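Local atomic coordinates of glutamine synthetase (Helicobacter pylori, PDB entry 5ZLI), a protein that belongs to the glutamine synthetase family, joining a beta-grasp domain to a larger catalytic domain in an assembly of twelve chains. Residues B[112-117]-B[377-382]; B[277-282]-B[367-372]. All blocks are in the same frame, centred on the assembly; numbering follows the deposited sequence.

Interaction 1. Residues B[112-117]-B[377-382]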
ATOM      1  N   LYS B 112       3.983  59.213   3.742  1.00 38.51           N
ATOM      2  CA  LYS B 112       3.584  57.951   3.119  1.00 41.66           C
ATOM      3  C   LYS B 112       3.145  56.919   4.144  1.00 37.59           C
ATOM      4  O   LYS B 112       2.867  55.770   3.777  1.00 34.26           O
ATOM      5  CB  LYS B 112       4.732  57.390   2.271  1.00 40.45           C
ATOM      6  CG  LYS B 112       5.189  58.302   1.151  1.00 35.94           C
ATOM      7  CD  LYS B 112       6.006  57.587   0.091  1.00 35.92           C
ATOM      8  CE  LYS B 112       7.438  57.422   0.520  1.00 36.83           C
ATOM      9  NZ  LYS B 112       8.286  57.045  -0.646  1.00 47.97           N
ATOM     10  N   CYS B 113       2.987  57.338   5.406  1.00 40.78           N
ATOM     11  CA  CYS B 113       2.472  56.469   6.450  1.00 38.05           C
ATOM     12  C   CYS B 113       0.951  56.519   6.374  1.00 33.67           C
ATOM     13  O   CYS B 113       0.367  57.566   6.656  1.00 33.54           O
ATOM     14  CB  CYS B 113       2.968  56.912   7.822  1.00 33.72           C
ATOM     15  SG  CYS B 113       2.105  56.093   9.192  1.00 38.93           S
ATOM     16  N   PRO B 114       0.280  55.425   6.012  1.00 32.91           N
ATOM     17  CA  PRO B 114      -1.169  55.481   5.824  1.00 29.73           C
ATOM     18  C   PRO B 114      -1.921  55.956   7.050  1.00 34.24           C
ATOM     19  O   PRO B 114      -2.902  56.704   6.932  1.00 30.97           O
ATOM     20  CB  PRO B 114      -1.520  54.033   5.480  1.00 29.56           C
ATOM     21  CG  PRO B 114      -0.285  53.441   4.985  1.00 30.76           C
ATOM     22  CD  PRO B 114       0.807  54.073   5.773  1.00 33.73           C
ATOM     23  N   ARG B 115      -1.558  55.455   8.226  1.00 28.76           N
ATOM     24  CA  ARG B 115      -2.218  55.937   9.429  1.00 31.47           C
ATOM     25  C   ARG B 115      -1.939  57.435   9.669  1.00 39.71           C
ATOM     26  O   ARG B 115      -2.789  58.144  10.231  1.00 37.65           O
ATOM     27  CB  ARG B 115      -1.800  55.054  10.599  1.00 28.88           C
ATOM     28  CG  ARG B 115      -2.670  55.219  11.766  1.00 29.89           C
ATOM     29  CD  ARG B 115      -2.373  54.258  12.883  1.00 32.17           C
ATOM     30  NE  ARG B 115      -2.107  55.080  14.055  1.00 38.25           N
ATOM     31  CZ  ARG B 115      -2.979  55.352  15.020  1.00 34.69           C
ATOM     32  NH1 ARG B 115      -4.194  54.839  14.993  1.00 34.26           N
ATOM     33  NH2 ARG B 115      -2.623  56.147  16.015  1.00 42.83           N
ATOM     34  N   SER B 116      -0.771  57.943   9.226  1.00 33.45           N
ATOM     35  CA  SER B 116      -0.506  59.384   9.268  1.00 32.23           C
ATOM     36  C   SER B 116      -1.400  60.135   8.286  1.00 34.68           C
ATOM     37  O   SER B 116      -1.856  61.251   8.566  1.00 31.92           O
ATOM     38  CB  SER B 116       0.961  59.674   8.963  1.00 32.40           C
ATOM     39  OG  SER B 116       1.823  59.320  10.024  1.00 29.98           O
ATOM     40  N   ILE B 117      -1.602  59.567   7.099  1.00 35.78           N
ATOM     41  CA  ILE B 117      -2.569  60.132   6.169  1.00 35.64           C
ATOM     42  C   ILE B 117      -3.949  60.220   6.815  1.00 33.71           C
ATOM     43  O   ILE B 117      -4.625  61.247   6.715  1.00 34.98           O
ATOM     44  CB  ILE B 117      -2.601  59.308   4.861  1.00 31.02           C
ATOM     45  CG1 ILE B 117      -1.253  59.430   4.127  1.00 35.60           C
ATOM     46  CG2 ILE B 117      -3.810  59.687   3.952  1.00 27.64           C
ATOM     47  CD1 ILE B 117      -1.118  58.592   2.847  1.00 30.20           C
ATOM     48  N   PRO B 377      -7.523  50.236   5.148  1.00 31.11           N
ATOM     49  CA  PRO B 377      -8.604  51.020   5.783  1.00 32.42           C
ATOM     50  C   PRO B 377      -8.260  52.491   6.020  1.00 27.14           C
ATOM     51  O   PRO B 377      -9.138  53.358   5.895  1.00 24.62           O
ATOM     52  CB  PRO B 377      -8.832  50.270   7.106  1.00 31.17           C
ATOM     53  CG  PRO B 377      -7.576  49.485   7.319  1.00 31.50           C
ATOM     54  CD  PRO B 377      -7.119  49.086   5.959  1.00 27.11           C
ATOM     55  N   TYR B 378      -7.009  52.801   6.350  1.00 27.30           N
ATOM     56  CA  TYR B 378      -6.632  54.196   6.530  1.00 28.47           C
ATOM     57  C   TYR B 378      -6.791  54.968   5.228  1.00 28.58           C
ATOM     58  O   TYR B 378      -7.552  55.944   5.150  1.00 28.52           O
ATOM     59  CB  TYR B 378      -5.208  54.270   7.070  1.00 26.69           C
ATOM     60  CG  TYR B 378      -5.087  53.550   8.379  1.00 27.10           C
ATOM     61  CD1 TYR B 378      -5.603  54.112   9.540  1.00 26.29           C
ATOM     62  CD2 TYR B 378      -4.455  52.315   8.463  1.00 25.82           C
ATOM     63  CE1 TYR B 378      -5.513  53.465  10.755  1.00 23.23           C
ATOM     64  CE2 TYR B 378      -4.353  51.669   9.679  1.00 31.92           C
ATOM     65  CZ  TYR B 378      -4.891  52.258  10.820  1.00 25.38           C
ATOM     66  OH  TYR B 378      -4.808  51.619  12.012  1.00 22.96           O
ATOM     67  N   LEU B 379      -6.127  54.490   4.174  1.00 30.58           N
ATOM     68  CA  LEU B 379      -6.179  55.154   2.879  1.00 27.94           C
ATOM     69  C   LEU B 379      -7.607  55.181   2.359  1.00 24.20           C
ATOM     70  O   LEU B 379      -8.106  56.240   1.973  1.00 26.25           O
ATOM     71  CB  LEU B 379      -5.240  54.440   1.888  1.00 33.32           C
ATOM     72  CG  LEU B 379      -3.728  54.266   2.216  1.00 27.40           C
ATOM     73  CD1 LEU B 379      -2.970  53.747   1.020  1.00 27.38           C
ATOM     74  CD2 LEU B 379      -3.044  55.530   2.715  1.00 26.35           C
ATOM     75  N   ALA B 380      -8.315  54.052   2.447  1.00 23.14           N
ATOM     76  CA  ALA B 380      -9.706  54.002   2.001  1.00 27.33           C
ATOM     77  C   ALA B 380     -10.550  55.066   2.714  1.00 37.94           C
ATOM     78  O   ALA B 380     -11.206  55.904   2.067  1.00 33.95           O
ATOM     79  CB  ALA B 380     -10.295  52.604   2.222  1.00 23.81           C
ATOM     80  N   PHE B 381     -10.557  55.052   4.052  1.00 30.69           N
ATOM     81  CA  PHE B 381     -11.374  56.023   4.774  1.00 31.47           C
ATOM     82  C   PHE B 381     -10.921  57.442   4.467  1.00 33.72           C
ATOM     83  O   PHE B 381     -11.741  58.308   4.120  1.00 35.11           O
ATOM     84  CB  PHE B 381     -11.321  55.756   6.272  1.00 31.64           C
ATOM     85  CG  PHE B 381     -11.879  54.442   6.659  1.00 29.61           C
ATOM     86  CD1 PHE B 381     -12.687  53.736   5.787  1.00 28.83           C
ATOM     87  CD2 PHE B 381     -11.587  53.893   7.884  1.00 31.35           C
ATOM     88  CE1 PHE B 381     -13.196  52.535   6.138  1.00 24.46           C
ATOM     89  CE2 PHE B 381     -12.096  52.679   8.240  1.00 31.11           C
ATOM     90  CZ  PHE B 381     -12.903  52.003   7.366  1.00 30.98           C
ATOM     91  N   ALA B 382      -9.610  57.690   4.566  1.00 27.61           N
ATOM     92  CA  ALA B 382      -9.068  59.000   4.234  1.00 28.46           C
ATOM     93  C   ALA B 382      -9.567  59.467   2.880  1.00 29.63           C
ATOM     94  O   ALA B 382     -10.041  60.592   2.738  1.00 33.22           O
ATOM     95  CB  ALA B 382      -7.547  58.967   4.268  1.00 29.19           C
TER
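Pro114 opens helix 114-128 and sets its ring against the first turn of helix 377-393, where its CB lies 3.5 Å from Leu379 CD2. Proline suits this first turn, whose backbone nitrogens have no partner in a preceding turn. Just ahead of it Cys113 is the N-cap, its SG accepting a weak bond from Ser116 N. The carbonyl of Pro114 also comes close to Tyr378, with O 3.4 Å from Tyr378 CB. Arg115 follows, and its aliphatic stem is what meets the tyrosine: CG sits over one ring face, 3.9 Å from the centroid of the Tyr378 ring, in a CH-pi contact. With CG swung opposite the backbone N (chi1 -164°), the chain runs across that face toward Tyr378 OH. There the guanidinium, its plane nearly perpendicular to the ring, has the hydroxyl near its edge, while NH1 and NH2 form salt bridges with Asp243 and Asp80. One turn on from Cys113, Ile117 uses both branches: CD1 reaches Leu379 CD2 at 3.6 Å, and CG2 meets Ala382 CB at 3.8 Å. The small alanine allows the branched isoleucine to approach its helix. Helix 238-258 borders the Arg115–Tyr378 side through Val239 and Ala242, Phe98 of strand 94-103 touches Tyr378, and Phe450 of helix 448-466 packs on both Ile117 and Leu379.

Interaction 2. Residues B[277-282]-B[367-372]; sequences GMHTHV and EFRFPD
An antiparallel strand pair in the large mixed sheet of the catalytic domain brings 278-286 beside 366-368. Thr280 and Phe368 form its hydrogen-bonded pair: Thr280 N gives to Phe368 O over 3.1 Å, and Phe368 N returns a bond to Thr280 O. Past Phe368 the chain leaves the strand, Arg369 and Phe370 taking helix-like backbone angles, yet it comes back for one more bond, Met278 N to Pro371 O at 2.7 Å. On the face carrying His281 and Glu367, the two side chains run side by side, with Glu367 CB over the imidazole 3.7 Å from the centroid of the His281 ring. A long acidic side chain suits this position because both its oxygens find partners. OE1 takes a weak bond from His281 NE2 and forms a salt bridge with Arg354; OE2 meets Arg369 NH1 at 3.0 Å, on its syn side and close to the guanidinium plane. That salt bridge, with a bond from Arg369 NH2 to Glu337 O, fixes how the guanidinium is turned. A bend at chi3 (57°) brings the group back over His279, where it stacks on the imidazole with planes 30° apart and centres 4.1 Å from each other. On the face bearing Thr280 and Phe368, Val282 crosses the phenyl at about a right angle, its CG1 and CG2 both meeting the ring edge at Phe368 CE2.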
ATOM      1  N   GLY B 277     -17.516  41.947   1.079  1.00 40.33           N
ATOM      2  CA  GLY B 277     -17.482  43.380   0.941  1.00 34.01           C
ATOM      3  C   GLY B 277     -16.939  44.024   2.189  1.00 41.24           C
ATOM      4  O   GLY B 277     -16.848  43.372   3.238  1.00 40.78           O
ATOM      5  N   MET B 278     -16.510  45.279   2.075  1.00 39.68           N
ATOM      6  CA  MET B 278     -16.368  46.153   3.233  1.00 37.43           C
ATOM      7  C   MET B 278     -17.435  47.224   3.056  1.00 41.49           C
ATOM      8  O   MET B 278     -17.186  48.301   2.522  1.00 45.52           O
ATOM      9  CB  MET B 278     -14.951  46.743   3.381  1.00 33.97           C
ATOM     10  CG  MET B 278     -14.742  47.535   4.676  1.00 40.98           C
ATOM     11  SD  MET B 278     -13.103  48.285   4.868  1.00 41.45           S
ATOM     12  CE  MET B 278     -13.130  49.454   3.503  1.00 37.31           C
ATOM     13  N   HIS B 279     -18.660  46.878   3.447  1.00 44.00           N
ATOM     14  CA  HIS B 279     -19.771  47.815   3.488  1.00 39.95           C
ATOM     15  C   HIS B 279     -19.465  48.900   4.520  1.00 43.01           C
ATOM     16  O   HIS B 279     -19.433  48.654   5.731  1.00 43.72           O
ATOM     17  CB  HIS B 279     -21.058  47.056   3.800  1.00 43.50           C
ATOM     18  CG  HIS B 279     -21.399  46.031   2.767  1.00 46.46           C
ATOM     19  ND1 HIS B 279     -21.000  46.147   1.451  1.00 47.74           N
ATOM     20  CD2 HIS B 279     -22.041  44.844   2.863  1.00 47.71           C
ATOM     21  CE1 HIS B 279     -21.414  45.093   0.772  1.00 46.77           C
ATOM     22  NE2 HIS B 279     -22.042  44.284   1.606  1.00 53.84           N
ATOM     23  N   THR B 280     -19.187  50.096   4.025  1.00 44.45           N
ATOM     24  CA  THR B 280     -18.700  51.211   4.825  1.00 45.83           C
ATOM     25  C   THR B 280     -19.827  52.225   4.996  1.00 40.64           C
ATOM     26  O   THR B 280     -20.461  52.629   4.017  1.00 38.49           O
ATOM     27  CB  THR B 280     -17.451  51.823   4.162  1.00 41.09           C
ATOM     28  OG1 THR B 280     -17.474  51.533   2.768  1.00 38.10           O
ATOM     29  CG2 THR B 280     -16.199  51.195   4.689  1.00 33.19           C
ATOM     30  N   HIS B 281     -20.104  52.592   6.239  1.00 38.93           N
ATOM     31  CA  HIS B 281     -21.164  53.529   6.583  1.00 41.14           C
ATOM     32  C   HIS B 281     -20.555  54.865   7.006  1.00 46.13           C
ATOM     33  O   HIS B 281     -19.700  54.897   7.900  1.00 45.57           O
ATOM     34  CB  HIS B 281     -22.037  52.966   7.721  1.00 47.15           C
ATOM     35  CG  HIS B 281     -22.872  51.769   7.350  1.00 47.68           C
ATOM     36  ND1 HIS B 281     -24.115  51.534   7.911  1.00 49.05           N
ATOM     37  CD2 HIS B 281     -22.651  50.742   6.492  1.00 45.20           C
ATOM     38  CE1 HIS B 281     -24.624  50.421   7.410  1.00 46.11           C
ATOM     39  NE2 HIS B 281     -23.757  49.921   6.545  1.00 47.95           N
ATOM     40  N   VAL B 282     -21.002  55.973   6.389  1.00 44.26           N
ATOM     41  CA  VAL B 282     -20.454  57.284   6.746  1.00 52.26           C
ATOM     42  C   VAL B 282     -21.529  58.207   7.327  1.00 47.11           C
ATOM     43  O   VAL B 282     -22.700  58.156   6.943  1.00 52.31           O
ATOM     44  CB  VAL B 282     -19.768  57.970   5.534  1.00 46.07           C
ATOM     45  CG1 VAL B 282     -18.684  57.094   4.949  1.00 43.84           C
ATOM     46  CG2 VAL B 282     -20.800  58.314   4.486  1.00 46.55           C
ATOM     47  N   GLU B 367     -24.395  54.107   3.115  1.00 36.08           N
ATOM     48  CA  GLU B 367     -23.554  52.915   3.117  1.00 39.55           C
ATOM     49  C   GLU B 367     -22.975  52.708   1.722  1.00 42.35           C
ATOM     50  O   GLU B 367     -23.726  52.588   0.746  1.00 37.74           O
ATOM     51  CB  GLU B 367     -24.326  51.683   3.576  1.00 44.01           C
ATOM     52  CG  GLU B 367     -23.616  50.368   3.242  1.00 43.32           C
ATOM     53  CD  GLU B 367     -24.536  49.167   3.361  1.00 45.85           C
ATOM     54  OE1 GLU B 367     -24.965  48.847   4.501  1.00 45.10           O
ATOM     55  OE2 GLU B 367     -24.882  48.589   2.304  1.00 43.70           O
ATOM     56  N   PHE B 368     -21.644  52.738   1.611  1.00 47.94           N
ATOM     57  CA  PHE B 368     -20.967  52.484   0.334  1.00 46.47           C
ATOM     58  C   PHE B 368     -20.622  51.001   0.229  1.00 42.57           C
ATOM     59  O   PHE B 368     -19.845  50.474   1.037  1.00 41.49           O
ATOM     60  CB  PHE B 368     -19.714  53.347   0.194  1.00 36.12           C
ATOM     61  CG  PHE B 368     -19.977  54.808   0.415  1.00 44.50           C
ATOM     62  CD1 PHE B 368     -20.573  55.587  -0.558  1.00 42.41           C
ATOM     63  CD2 PHE B 368     -19.673  55.398   1.631  1.00 43.23           C
ATOM     64  CE1 PHE B 368     -20.820  56.936  -0.316  1.00 45.34           C
ATOM     65  CE2 PHE B 368     -19.909  56.729   1.851  1.00 34.40           C
ATOM     66  CZ  PHE B 368     -20.483  57.494   0.899  1.00 34.98           C
ATOM     67  N   ARG B 369     -21.199  50.337  -0.765  1.00 36.93           N
ATOM     68  CA  ARG B 369     -21.098  48.893  -0.880  1.00 42.97           C
ATOM     69  C   ARG B 369     -19.947  48.439  -1.769  1.00 45.19           C
ATOM     70  O   ARG B 369     -19.692  47.235  -1.840  1.00 47.47           O
ATOM     71  CB  ARG B 369     -22.408  48.304  -1.404  1.00 44.05           C
ATOM     72  CG  ARG B 369     -23.606  48.594  -0.548  1.00 35.97           C
ATOM     73  CD  ARG B 369     -24.857  48.016  -1.174  1.00 42.28           C
ATOM     74  NE  ARG B 369     -24.770  46.572  -1.416  1.00 43.43           N
ATOM     75  CZ  ARG B 369     -24.875  45.641  -0.464  1.00 46.55           C
ATOM     76  NH1 ARG B 369     -25.061  45.982   0.806  1.00 43.17           N
ATOM     77  NH2 ARG B 369     -24.793  44.358  -0.777  1.00 51.61           N
ATOM     78  N   PHE B 370     -19.300  49.343  -2.497  1.00 42.53           N
ATOM     79  CA  PHE B 370     -18.238  48.925  -3.402  1.00 38.72           C
ATOM     80  C   PHE B 370     -16.889  48.636  -2.742  1.00 37.60           C
ATOM     81  O   PHE B 370     -16.125  47.844  -3.303  1.00 38.57           O
ATOM     82  CB  PHE B 370     -18.065  49.944  -4.531  1.00 42.23           C
ATOM     83  CG  PHE B 370     -17.888  51.365  -4.061  1.00 41.96           C
ATOM     84  CD1 PHE B 370     -18.989  52.187  -3.876  1.00 42.26           C
ATOM     85  CD2 PHE B 370     -16.632  51.893  -3.833  1.00 47.93           C
ATOM     86  CE1 PHE B 370     -18.849  53.483  -3.449  1.00 36.94           C
ATOM     87  CE2 PHE B 370     -16.486  53.212  -3.391  1.00 45.13           C
ATOM     88  CZ  PHE B 370     -17.600  53.997  -3.202  1.00 37.08           C
ATOM     89  N   PRO B 371     -16.534  49.197  -1.582  1.00 37.05           N
ATOM     90  CA  PRO B 371     -15.218  48.863  -1.002  1.00 35.77           C
ATOM     91  C   PRO B 371     -15.141  47.440  -0.455  1.00 31.38           C
ATOM     92  O   PRO B 371     -16.147  46.801  -0.138  1.00 31.89           O
ATOM     93  CB  PRO B 371     -15.025  49.901   0.108  1.00 37.09           C
ATOM     94  CG  PRO B 371     -16.297  50.544   0.285  1.00 32.17           C
ATOM     95  CD  PRO B 371     -17.158  50.334  -0.887  1.00 33.85           C
ATOM     96  N   ASP B 372     -13.899  46.942  -0.362  1.00 29.43           N
ATOM     97  CA  ASP B 372     -13.581  45.624   0.193  1.00 22.02           C
ATOM     98  C   ASP B 372     -12.372  45.702   1.116  1.00 25.81           C
ATOM     99  O   ASP B 372     -11.705  46.734   1.240  1.00 25.92           O
ATOM    100  CB  ASP B 372     -13.317  44.579  -0.900  1.00 28.75           C
ATOM    101  CG  ASP B 372     -12.296  45.040  -1.947  1.00 28.49           C
ATOM    102  OD1 ASP B 372     -11.145  45.334  -1.566  1.00 25.06           O
ATOM    103  OD2 ASP B 372     -12.650  45.073  -3.157  1.00 25.34           O
TER

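Strand 366-368 and helix 377-393 follow each other in the chain, so the turn after interaction 2 leads directly into the helix of interaction 1. Their centres are about 16 Å apart, yet the two touch through Phe381, which lies about a turn beyond Tyr378 in helix 377-393 and packs its CE1 3.6 Å from Thr280 CG2 and 4.1 Å from Met278 CE. Strand 133-145 also bears on both, since Phe136 stacks on Phe381 and touches Val282. Interaction 1 packs helix against helix, on the side toward strand 94-103, while interaction 2 joins two strands of the sheet. In this family strands of such a sheet help line the active site.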